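Local structure of CalU16 (Micromonospora echinospora, 4FPW) at residues M120-E123 / V124-W128. The protein probably confers self-sacrifice resistance to an enediyne antibiotic and belongs to the AHA1 family, with a Bet v 1-like fold. Sequence-based numbering, arbitrary orientation.
Sequences MLVE and VGVGW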
HETATM    1  N   MSE A 120       0.875  -8.550  11.811  1.00 47.19           N
HETATM    2  CA  MSE A 120       0.945  -8.087  10.432  1.00 45.59           C
HETATM    3  C   MSE A 120       0.539  -6.615  10.216  1.00 46.82           C
HETATM    4  O   MSE A 120       0.762  -6.071   9.125  1.00 48.74           O
HETATM    5  CB  MSE A 120       0.045  -8.971   9.578  1.00 45.09           C
HETATM    6  CG  MSE A 120       0.325  -8.945   8.090  1.00 44.06           C
HETATM    7 SE   MSE A 120      -0.710 -10.147   7.257  1.00 41.68          SE
HETATM    8  CE  MSE A 120      -0.222  -9.887   5.548  1.00 40.76           C
ATOM      9  N   LEU A 121      -0.082  -5.957  11.199  1.00 47.50           N
ATOM     10  CA  LEU A 121      -0.432  -4.537  11.001  1.00 46.38           C
ATOM     11  C   LEU A 121       0.848  -3.739  10.830  1.00 45.89           C
ATOM     12  O   LEU A 121       1.099  -3.158   9.773  1.00 45.06           O
ATOM     13  CB  LEU A 121      -1.228  -3.950  12.172  1.00 46.60           C
ATOM     14  CG  LEU A 121      -2.753  -3.976  12.145  1.00 45.44           C
ATOM     15  CD1 LEU A 121      -3.266  -3.110  13.279  1.00 46.58           C
ATOM     16  CD2 LEU A 121      -3.326  -3.490  10.841  1.00 44.47           C
ATOM     17  N   VAL A 122       1.661  -3.751  11.883  1.00 45.38           N
ATOM     18  CA  VAL A 122       2.936  -3.066  11.896  1.00 45.07           C
ATOM     19  C   VAL A 122       3.670  -3.379  10.594  1.00 46.99           C
ATOM     20  O   VAL A 122       3.837  -2.485   9.749  1.00 47.06           O
ATOM     21  CB  VAL A 122       3.787  -3.496  13.104  1.00 46.43           C
ATOM     22  CG1 VAL A 122       5.094  -2.717  13.149  1.00 47.85           C
ATOM     23  CG2 VAL A 122       3.013  -3.304  14.404  1.00 47.66           C
ATOM     24  N   GLU A 123       4.031  -4.661  10.420  1.00 46.87           N
ATOM     25  CA  GLU A 123       4.866  -5.151   9.306  1.00 46.72           C
ATOM     26  C   GLU A 123       4.530  -4.591   7.937  1.00 45.43           C
ATOM     27  O   GLU A 123       5.400  -4.436   7.075  1.00 45.85           O
ATOM     28  CB  GLU A 123       4.784  -6.670   9.227  1.00 47.83           C
ATOM     29  CG  GLU A 123       5.545  -7.346  10.350  1.00 49.90           C
ATOM     30  CD  GLU A 123       5.341  -8.840  10.411  1.00 52.06           C
ATOM     31  OE1 GLU A 123       4.509  -9.383   9.642  1.00 53.74           O
ATOM     32  OE2 GLU A 123       6.031  -9.469  11.241  1.00 54.42           O
ATOM     33  N   VAL A 124       3.263  -4.283   7.749  1.00 43.90           N
ATOM     34  CA  VAL A 124       2.751  -3.864   6.469  1.00 43.06           C
ATOM     35  C   VAL A 124       2.775  -2.327   6.353  1.00 42.60           C
ATOM     36  O   VAL A 124       3.240  -1.779   5.344  1.00 43.22           O
ATOM     37  CB  VAL A 124       1.371  -4.518   6.304  1.00 44.50           C
ATOM     38  CG1 VAL A 124       0.388  -3.629   5.602  1.00 45.83           C
ATOM     39  CG2 VAL A 124       1.517  -5.853   5.583  1.00 45.63           C
ATOM     40  N   GLY A 125       2.312  -1.637   7.395  1.00 41.13           N
ATOM     41  CA  GLY A 125       2.457  -0.191   7.488  1.00 40.59           C
ATOM     42  C   GLY A 125       3.874   0.240   7.196  1.00 40.37           C
ATOM     43  O   GLY A 125       4.106   1.096   6.345  1.00 42.01           O
ATOM     44  N   VAL A 126       4.826  -0.376   7.886  1.00 39.90           N
ATOM     45  CA  VAL A 126       6.232  -0.080   7.668  1.00 40.19           C
ATOM     46  C   VAL A 126       6.652  -0.457   6.247  1.00 40.12           C
ATOM     47  O   VAL A 126       7.314   0.311   5.579  1.00 41.20           O
ATOM     48  CB  VAL A 126       7.132  -0.805   8.694  1.00 41.15           C
ATOM     49  CG1 VAL A 126       8.600  -0.561   8.389  1.00 41.40           C
ATOM     50  CG2 VAL A 126       6.811  -0.357  10.117  1.00 40.62           C
ATOM     51  N   GLY A 127       6.234  -1.631   5.780  1.00 40.42           N
ATOM     52  CA  GLY A 127       6.618  -2.124   4.476  1.00 39.09           C
ATOM     53  C   GLY A 127       6.141  -1.247   3.356  1.00 39.40           C
ATOM     54  O   GLY A 127       6.856  -1.042   2.375  1.00 40.19           O
ATOM     55  N   TRP A 128       4.934  -0.723   3.479  1.00 40.15           N
ATOM     56  CA  TRP A 128       4.456   0.233   2.479  1.00 42.43           C
ATOM     57  C   TRP A 128       5.165   1.570   2.562  1.00 43.18           C
ATOM     58  O   TRP A 128       5.413   2.209   1.541  1.00 44.68           O
ATOM     59  CB  TRP A 128       2.952   0.444   2.574  1.00 42.13           C
ATOM     60  CG  TRP A 128       2.238  -0.709   2.019  1.00 42.86           C
ATOM     61  CD1 TRP A 128       1.558  -1.647   2.713  1.00 42.48           C
ATOM     62  CD2 TRP A 128       2.180  -1.099   0.642  1.00 43.37           C
ATOM     63  NE1 TRP A 128       1.061  -2.586   1.863  1.00 41.96           N
ATOM     64  CE2 TRP A 128       1.418  -2.275   0.581  1.00 42.82           C
ATOM     65  CE3 TRP A 128       2.669  -0.546  -0.550  1.00 44.24           C
ATOM     66  CZ2 TRP A 128       1.131  -2.931  -0.625  1.00 42.77           C
ATOM     67  CZ3 TRP A 128       2.389  -1.198  -1.753  1.00 43.88           C
ATOM     68  CH2 TRP A 128       1.622  -2.378  -1.776  1.00 43.09           C
TER
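The carbonyl oxygen Leu-121 O is gripped by two backbone amides of the next helical turn, and so illustrates how an alpha-helix can share one acceptor. Gly-125 N reaches Leu-121 O at 3.1 Å, almost straight at 174°, as the regular i to i+4 bond. Val-124 N meets the same oxygen at 3.2 Å from above the carbonyl plane, an i to i+3 bond, and has only a weak hold on Met-120 O, which suggests a local tightening of the turn. The i to i+4 pattern continues: Val-126 N bonds Val-122 O at 3.0 Å, and Gly-127 N meets Glu-123 O at a more bent angle.

Side chains one turn apart also meet. Met-120, a selenomethionine, swings CG anti to its amide nitrogen (chi1 -161°) and lays its CG 4.2 Å from Val-124 CG2, while Val-122 CG1 lies 4.2 Å from Val-126 CG2. Val-124 CG1 meets the Trp-128 indole at its edge, in the ring plane.

Strand 106-115 meets Met-120, Leu-121, Val-124 and Trp-128; Trp-128 NE1 hydrogen-bonds His-113 ND1, and Val-126 touches helix 161-177. Glu-123 extends to a salt bridge with Lys-91. Main-chain bonds thus hold the turn, while side chains join helix 118-138 to the sheet of this Bet v 1-like fold, through apolar contacts and the polar tie from Trp-128 to His-113.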